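Local coordinates for thioesterase domain-containing protein (Pseudomonas aeruginosa, PDB 3F1T) that probably acts as a hotdog-fold acyl-CoA thioesterase, perhaps one that hydrolyses 1,4-dihydroxy-2-naphthoyl-CoA, at residues K33-R38 with D64-I69; F115-A120 with H131-F136. All blocks are in the same frame, centred on the assembly; numbering follows the deposited sequence.

Contact 1. Residues K33-R38 with D64-I69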
ATOM      1  N   LYS B  33     -22.713 -11.321   0.186  1.00 34.91           N
ATOM      2  CA  LYS B  33     -21.546 -11.471  -0.681  1.00 32.70           C
ATOM      3  C   LYS B  33     -20.801 -10.161  -0.976  1.00 31.68           C
ATOM      4  O   LYS B  33     -19.740 -10.176  -1.609  1.00 30.14           O
ATOM      5  CB  LYS B  33     -21.930 -12.164  -1.981  1.00 34.31           C
ATOM      6  N   GLY B  34     -21.402  -9.026  -0.629  1.00 27.02           N
ATOM      7  CA  GLY B  34     -20.724  -7.756  -0.825  1.00 23.41           C
ATOM      8  C   GLY B  34     -21.640  -6.569  -1.052  1.00 23.96           C
ATOM      9  O   GLY B  34     -22.849  -6.637  -0.795  1.00 20.24           O
ATOM     10  N   LEU B  35     -21.035  -5.458  -1.465  1.00 19.41           N
ATOM     11  CA  LEU B  35     -21.678  -4.152  -1.405  1.00 20.47           C
ATOM     12  C   LEU B  35     -21.291  -3.317  -2.628  1.00 18.30           C
ATOM     13  O   LEU B  35     -20.121  -3.249  -2.990  1.00 20.03           O
ATOM     14  CB  LEU B  35     -21.269  -3.424  -0.115  1.00 19.48           C
ATOM     15  CG  LEU B  35     -21.820  -2.009   0.037  1.00 26.24           C
ATOM     16  CD1 LEU B  35     -23.236  -2.057   0.601  1.00 28.19           C
ATOM     17  CD2 LEU B  35     -20.919  -1.133   0.899  1.00 25.58           C
ATOM     18  N   THR B  36     -22.281  -2.693  -3.262  1.00 18.09           N
ATOM     19  CA  THR B  36     -22.059  -1.807  -4.402  1.00 18.72           C
ATOM     20  C   THR B  36     -22.602  -0.402  -4.120  1.00 18.14           C
ATOM     21  O   THR B  36     -23.788  -0.219  -3.844  1.00 18.79           O
ATOM     22  CB  THR B  36     -22.727  -2.353  -5.692  1.00 18.35           C
ATOM     23  OG1 THR B  36     -22.338  -3.717  -5.885  1.00 21.29           O
ATOM     24  CG2 THR B  36     -22.306  -1.547  -6.902  1.00 20.41           C
ATOM     25  N   LEU B  37     -21.731   0.590  -4.242  1.00 17.44           N
ATOM     26  CA  LEU B  37     -22.132   1.980  -4.197  1.00 17.64           C
ATOM     27  C   LEU B  37     -21.988   2.587  -5.582  1.00 16.90           C
ATOM     28  O   LEU B  37     -21.148   2.154  -6.370  1.00 18.45           O
ATOM     29  CB  LEU B  37     -21.246   2.755  -3.208  1.00 17.42           C
ATOM     30  CG  LEU B  37     -21.743   2.911  -1.774  1.00 20.78           C
ATOM     31  CD1 LEU B  37     -21.971   1.562  -1.141  1.00 20.43           C
ATOM     32  CD2 LEU B  37     -20.795   3.757  -0.936  1.00 18.62           C
ATOM     33  N   ARG B  38     -22.606   3.744  -5.758  1.00 16.07           N
ATOM     34  CA  ARG B  38     -22.448   4.520  -6.957  1.00 16.46           C
ATOM     35  C   ARG B  38     -22.119   5.989  -6.646  1.00 17.23           C
ATOM     36  O   ARG B  38     -22.758   6.612  -5.808  1.00 18.75           O
ATOM     37  CB  ARG B  38     -23.706   4.413  -7.820  1.00 16.46           C
ATOM     38  CG  ARG B  38     -23.616   5.197  -9.104  1.00 18.32           C
ATOM     39  CD  ARG B  38     -24.965   5.353  -9.753  1.00 25.46           C
ATOM     40  NE  ARG B  38     -25.838   6.254  -9.006  1.00 25.47           N
ATOM     41  CZ  ARG B  38     -26.969   6.751  -9.499  1.00 23.87           C
ATOM     42  NH1 ARG B  38     -27.289   6.529 -10.761  1.00 25.13           N
ATOM     43  NH2 ARG B  38     -27.763   7.487  -8.742  1.00 24.93           N
ATOM     44  N   ASP B  64     -13.052   4.247  -0.241  1.00 17.98           N
ATOM     45  CA  ASP B  64     -12.985   4.254   1.215  1.00 18.27           C
ATOM     46  C   ASP B  64     -14.339   3.967   1.829  1.00 17.36           C
ATOM     47  O   ASP B  64     -14.443   3.155   2.742  1.00 19.84           O
ATOM     48  CB  ASP B  64     -12.438   5.586   1.749  1.00 20.79           C
ATOM     49  CG  ASP B  64     -12.218   5.559   3.246  1.00 19.60           C
ATOM     50  OD1 ASP B  64     -11.985   4.469   3.807  1.00 26.04           O
ATOM     51  OD2 ASP B  64     -12.361   6.611   3.882  1.00 29.32           O
ATOM     52  N   THR B  65     -15.367   4.697   1.386  1.00 20.67           N
ATOM     53  CA  THR B  65     -16.747   4.511   1.881  1.00 18.40           C
ATOM     54  C   THR B  65     -17.312   3.123   1.576  1.00 19.02           C
ATOM     55  O   THR B  65     -17.900   2.471   2.438  1.00 19.96           O
ATOM     56  CB  THR B  65     -17.702   5.541   1.266  1.00 19.03           C
ATOM     57  OG1 THR B  65     -17.241   6.861   1.571  1.00 23.19           O
ATOM     58  CG2 THR B  65     -19.121   5.357   1.804  1.00 21.12           C
ATOM     59  N   THR B  66     -17.155   2.678   0.340  1.00 18.80           N
ATOM     60  CA  THR B  66     -17.589   1.337  -0.031  1.00 18.82           C
ATOM     61  C   THR B  66     -16.980   0.250   0.862  1.00 17.25           C
ATOM     62  O   THR B  66     -17.682  -0.664   1.292  1.00 18.89           O
ATOM     63  CB  THR B  66     -17.307   1.048  -1.533  1.00 17.74           C
ATOM     64  OG1 THR B  66     -18.064   1.954  -2.339  1.00 21.37           O
ATOM     65  CG2 THR B  66     -17.713  -0.358  -1.900  1.00 15.46           C
ATOM     66  N   CYS B  67     -15.652   0.232   0.993  1.00 18.77           N
ATOM     67  CA  CYS B  67     -14.985  -0.737   1.879  1.00 17.19           C
ATOM     68  C   CYS B  67     -15.461  -0.650   3.330  1.00 18.58           C
ATOM     69  O   CYS B  67     -15.754  -1.660   3.970  1.00 17.12           O
ATOM     70  CB  CYS B  67     -13.466  -0.560   1.830  1.00 20.04           C
ATOM     71  SG  CYS B  67     -12.713  -0.928   0.224  1.00 18.27           S
ATOM     72  N   GLY B  68     -15.509   0.562   3.865  1.00 19.71           N
ATOM     73  CA  GLY B  68     -16.033   0.754   5.218  1.00 19.40           C
ATOM     74  C   GLY B  68     -17.405   0.136   5.386  1.00 20.33           C
ATOM     75  O   GLY B  68     -17.664  -0.608   6.351  1.00 21.41           O
ATOM     76  N   ILE B  69     -18.303   0.428   4.451  1.00 18.26           N
ATOM     77  CA  ILE B  69     -19.688   0.024   4.642  1.00 18.54           C
ATOM     78  C   ILE B  69     -19.904  -1.462   4.373  1.00 18.52           C
ATOM     79  O   ILE B  69     -20.864  -2.064   4.854  1.00 20.51           O
ATOM     80  CB  ILE B  69     -20.634   0.884   3.793  1.00 19.68           C
ATOM     81  CG1 ILE B  69     -20.627   2.326   4.309  1.00 14.82           C
ATOM     82  CG2 ILE B  69     -22.045   0.328   3.848  1.00 15.38           C
ATOM     83  CD1 ILE B  69     -21.603   3.232   3.572  1.00 17.31           C
TER
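Leu35 and Leu37, two residues apart on strand 34-39, reach down onto Thr65, Thr66 and Ile69 of helix 56-70, the long central helix around which the antiparallel sheet of the hotdog fold wraps. The short strand and helix axes run in nearly opposite directions, at 150°, and approach to 8.3 Å, with Leu37 and Thr66 nearest in backbone register.

Leu35 places its CG anti to the backbone N (chi1 177°), which carries CD2 down to the helix. There the methyl lies 3.5 Å from Ile69 CG2, tighter than usual for two carbons, while it also rests 3.3 Å from the backbone carbonyl, Thr66 O. Leu35 and Ile69 meet at a slant. Ile69 also packs on Ala10, Phe13 and Leu14 of helix 4-15, and Leu35 touches Ala10 as well, so this apolar patch joins strand, central helix and N-terminal helix.

Leu37 and Thr66 pass alongside each other, pointing opposite ways, with Leu37 CB 3.4 Å from Thr66 OG1. No hydrogen bond crosses between the segments: the hydroxyl of Thr66 is bonded to Leu62 O one helical turn back, and that of Thr65 likewise to Thr61 O. Both threonines thus satisfy their polar ends within the helix. Against Thr65 the leucine stands at about a right angle, and Leu37 CD2 meets the methyl Thr65 CG2 at 3.6 Å.

Contact 2. Residues F115-A120 with H131-F136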
ATOM      1  N   PHE B 115     -10.939  -7.108   7.028  1.00 18.63           N
ATOM      2  CA  PHE B 115     -10.153  -6.854   5.827  1.00 17.09           C
ATOM      3  C   PHE B 115     -11.051  -7.008   4.605  1.00 19.88           C
ATOM      4  O   PHE B 115     -11.809  -7.972   4.487  1.00 15.81           O
ATOM      5  CB  PHE B 115      -9.006  -7.866   5.715  1.00 17.48           C
ATOM      6  CG  PHE B 115      -7.980  -7.757   6.820  1.00 17.29           C
ATOM      7  CD1 PHE B 115      -8.181  -8.383   8.043  1.00 17.97           C
ATOM      8  CD2 PHE B 115      -6.816  -7.020   6.634  1.00 20.33           C
ATOM      9  CE1 PHE B 115      -7.235  -8.298   9.048  1.00 15.32           C
ATOM     10  CE2 PHE B 115      -5.858  -6.939   7.638  1.00 19.54           C
ATOM     11  CZ  PHE B 115      -6.076  -7.588   8.846  1.00 17.79           C
ATOM     12  N   THR B 116     -10.922  -6.081   3.666  1.00 17.19           N
ATOM     13  CA  THR B 116     -11.879  -6.013   2.597  1.00 19.36           C
ATOM     14  C   THR B 116     -11.198  -5.596   1.294  1.00 18.54           C
ATOM     15  O   THR B 116     -10.179  -4.925   1.309  1.00 13.59           O
ATOM     16  CB  THR B 116     -13.054  -5.080   2.949  1.00 18.83           C
ATOM     17  OG1 THR B 116     -14.120  -5.287   2.011  1.00 29.66           O
ATOM     18  CG2 THR B 116     -12.635  -3.646   2.922  1.00 19.11           C
ATOM     19  N   ARG B 117     -11.666  -6.165   0.194  1.00 19.35           N
ATOM     20  CA  ARG B 117     -11.107  -5.878  -1.101  1.00 21.68           C
ATOM     21  C   ARG B 117     -12.247  -5.483  -2.032  1.00 22.41           C
ATOM     22  O   ARG B 117     -13.320  -6.089  -1.999  1.00 22.97           O
ATOM     23  CB  ARG B 117     -10.400  -7.125  -1.624  1.00 22.65           C
ATOM     24  CG  ARG B 117      -9.622  -6.900  -2.897  1.00 30.31           C
ATOM     25  CD  ARG B 117      -8.682  -8.077  -3.203  1.00 35.98           C
ATOM     26  NE  ARG B 117      -7.889  -7.792  -4.395  1.00 36.43           N
ATOM     27  CZ  ARG B 117      -8.195  -8.227  -5.618  1.00 44.59           C
ATOM     28  NH1 ARG B 117      -9.126  -9.172  -5.777  1.00 30.06           N
ATOM     29  NH2 ARG B 117      -7.476  -7.819  -6.665  1.00 31.48           N
ATOM     30  N   GLY B 118     -11.963  -4.584  -2.963  1.00 22.65           N
ATOM     31  CA  GLY B 118     -12.962  -4.141  -3.931  1.00 20.19           C
ATOM     32  C   GLY B 118     -12.336  -3.397  -5.104  1.00 19.41           C
ATOM     33  O   GLY B 118     -11.122  -3.460  -5.324  1.00 17.83           O
ATOM     34  N   PHE B 119     -13.165  -2.726  -5.890  1.00 17.30           N
ATOM     35  CA  PHE B 119     -12.662  -2.065  -7.091  1.00 19.81           C
ATOM     36  C   PHE B 119     -13.662  -1.018  -7.558  1.00 19.24           C
ATOM     37  O   PHE B 119     -14.811  -1.036  -7.123  1.00 19.89           O
ATOM     38  CB  PHE B 119     -12.351  -3.096  -8.196  1.00 17.65           C
ATOM     39  CG  PHE B 119     -13.498  -4.010  -8.523  1.00 16.27           C
ATOM     40  CD1 PHE B 119     -14.384  -3.691  -9.551  1.00 16.86           C
ATOM     41  CD2 PHE B 119     -13.724  -5.154  -7.783  1.00 18.47           C
ATOM     42  CE1 PHE B 119     -15.499  -4.461  -9.801  1.00 16.82           C
ATOM     43  CE2 PHE B 119     -14.805  -5.972  -8.064  1.00 25.06           C
ATOM     44  CZ  PHE B 119     -15.694  -5.629  -9.095  1.00 23.15           C
ATOM     45  N   ALA B 120     -13.157   0.018  -8.224  1.00 20.32           N
ATOM     46  CA  ALA B 120     -13.997   0.930  -8.976  1.00 18.70           C
ATOM     47  C   ALA B 120     -14.120   0.522 -10.440  1.00 18.97           C
ATOM     48  O   ALA B 120     -13.152   0.083 -11.061  1.00 17.35           O
ATOM     49  CB  ALA B 120     -13.478   2.355  -8.865  1.00 19.50           C
ATOM     50  N   HIS B 131      -8.075  -0.805  -8.181  1.00 22.61           N
ATOM     51  CA  HIS B 131      -8.189  -1.842  -7.163  1.00 20.02           C
ATOM     52  C   HIS B 131      -7.944  -1.243  -5.788  1.00 21.32           C
ATOM     53  O   HIS B 131      -7.086  -0.373  -5.628  1.00 21.67           O
ATOM     54  CB  HIS B 131      -7.176  -2.951  -7.438  1.00 20.76           C
ATOM     55  CG  HIS B 131      -7.574  -3.862  -8.561  1.00 22.55           C
ATOM     56  ND1 HIS B 131      -7.095  -3.702  -9.845  1.00 21.10           N
ATOM     57  CD2 HIS B 131      -8.568  -4.778  -8.645  1.00 20.03           C
ATOM     58  CE1 HIS B 131      -7.708  -4.548 -10.653  1.00 18.48           C
ATOM     59  NE2 HIS B 131      -8.609  -5.210  -9.951  1.00 25.89           N
ATOM     60  N   VAL B 132      -8.609  -1.798  -4.775  1.00 20.36           N
ATOM     61  CA  VAL B 132      -8.594  -1.226  -3.428  1.00 18.21           C
ATOM     62  C   VAL B 132      -8.578  -2.353  -2.415  1.00 18.48           C
ATOM     63  O   VAL B 132      -9.275  -3.357  -2.592  1.00 14.76           O
ATOM     64  CB  VAL B 132      -9.864  -0.380  -3.164  1.00 18.70           C
ATOM     65  CG1 VAL B 132      -9.767   0.309  -1.830  1.00 19.63           C
ATOM     66  CG2 VAL B 132     -10.039   0.624  -4.250  1.00 15.09           C
ATOM     67  N   VAL B 133      -7.786  -2.186  -1.357  1.00 16.97           N
ATOM     68  CA  VAL B 133      -7.801  -3.104  -0.211  1.00 18.97           C
ATOM     69  C   VAL B 133      -7.736  -2.234   1.030  1.00 19.30           C
ATOM     70  O   VAL B 133      -7.049  -1.207   1.036  1.00 17.52           O
ATOM     71  CB  VAL B 133      -6.572  -4.046  -0.239  1.00 17.30           C
ATOM     72  CG1 VAL B 133      -6.500  -4.842   1.026  1.00 23.82           C
ATOM     73  CG2 VAL B 133      -6.639  -4.977  -1.446  1.00 15.02           C
ATOM     74  N   GLY B 134      -8.584  -2.533   2.005  1.00 18.28           N
ATOM     75  CA  GLY B 134      -8.539  -1.798   3.263  1.00 17.56           C
ATOM     76  C   GLY B 134      -8.764  -2.690   4.464  1.00 17.23           C
ATOM     77  O   GLY B 134      -9.256  -3.807   4.332  1.00 18.61           O
ATOM     78  N   ALA B 135      -8.426  -2.175   5.637  1.00 15.98           N
ATOM     79  CA  ALA B 135      -8.627  -2.893   6.890  1.00 18.72           C
ATOM     80  C   ALA B 135      -9.327  -1.953   7.839  1.00 18.68           C
ATOM     81  O   ALA B 135      -9.073  -0.749   7.831  1.00 19.35           O
ATOM     82  CB  ALA B 135      -7.287  -3.322   7.478  1.00 17.32           C
ATOM     83  N   PHE B 136     -10.215  -2.503   8.654  1.00 20.55           N
ATOM     84  CA  PHE B 136     -11.135  -1.697   9.423  1.00 19.70           C
ATOM     85  C   PHE B 136     -11.191  -2.205  10.847  1.00 21.10           C
ATOM     86  O   PHE B 136     -11.175  -3.412  11.091  1.00 21.46           O
ATOM     87  CB  PHE B 136     -12.525  -1.730   8.770  1.00 20.20           C
ATOM     88  CG  PHE B 136     -12.589  -0.977   7.474  1.00 20.49           C
ATOM     89  CD1 PHE B 136     -12.861   0.382   7.463  1.00 16.20           C
ATOM     90  CD2 PHE B 136     -12.245  -1.597   6.283  1.00 20.32           C
ATOM     91  CE1 PHE B 136     -12.762   1.112   6.289  1.00 16.31           C
ATOM     92  CE2 PHE B 136     -12.141  -0.878   5.111  1.00 19.05           C
ATOM     93  CZ  PHE B 136     -12.422   0.473   5.107  1.00 18.75           C
TER
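The beta hairpin of strands 113-121 and 130-137 is paired here through Thr116 with Gly134 and Gly118 with Val132, the hydrogen-bonded antiparallel pairs of 115-120 with 131-136. Thr116 N gives its hydrogen to Gly134 O at 2.9 Å, and Gly134 N returns one to Thr116 O. In the next such pair Gly118 N reaches Val132 O at 3.0 Å; the return bond from Val132 N to Gly118 O is more bent, 145° at the hydrogen.

Between them Arg117 and Val133 form a non-hydrogen-bonded pair, and Val133 CA lies 3.4 Å from Thr116 O in a CA-H...O contact. This hairpin belongs to the hotdog sheet, and the face bearing Thr116 and Val132 lies against central helix 56-70, where both touch Cys67. On that face Thr116 CG2 approaches the Phe136 ring at CE2, 3.6 Å away, and the threonine hydroxyl is bonded to Ser70 OG of the helix.

The other face carries Phe115, Arg117, Val133 and His131. Arg117 runs straight out, its CG 3.8 Å from Val133 CG2, and the same methyl lies at the edge of its guanidinium, near the plane. The planes of that guanidinium and the His131 ring are 4° apart, but the two side chains meet at a slant; Arg117 of the third subunit also packs on this His131. Farther along this face, Phe115 CD2 comes to 3.8 Å from Ala135 CB.

Overall arrangement
Both contacts involve the same sheet, with centres about 9 Å apart; contact 1 includes helix 56-70 and contact 2 lies against it. Contact 1 is deep, about 4 Å from the centre of the chain, its touching residues all buried, and joins strand to helix by van der Waals packing. Contact 2, about 9 Å from that centre, joins strand to strand by backbone hydrogen bonds and is largely buried, with Arg117, Phe119 and His131 partly exposed; Arg117, His131 and Val133 meet the third subunit. Cys67 bridges the two: Cys67 CB lies 3.4 Å from Thr116 CG2, and its SG packs on Val132 CG1. Nearby, Gly68 N lies 3.3 Å from Phe136 CZ.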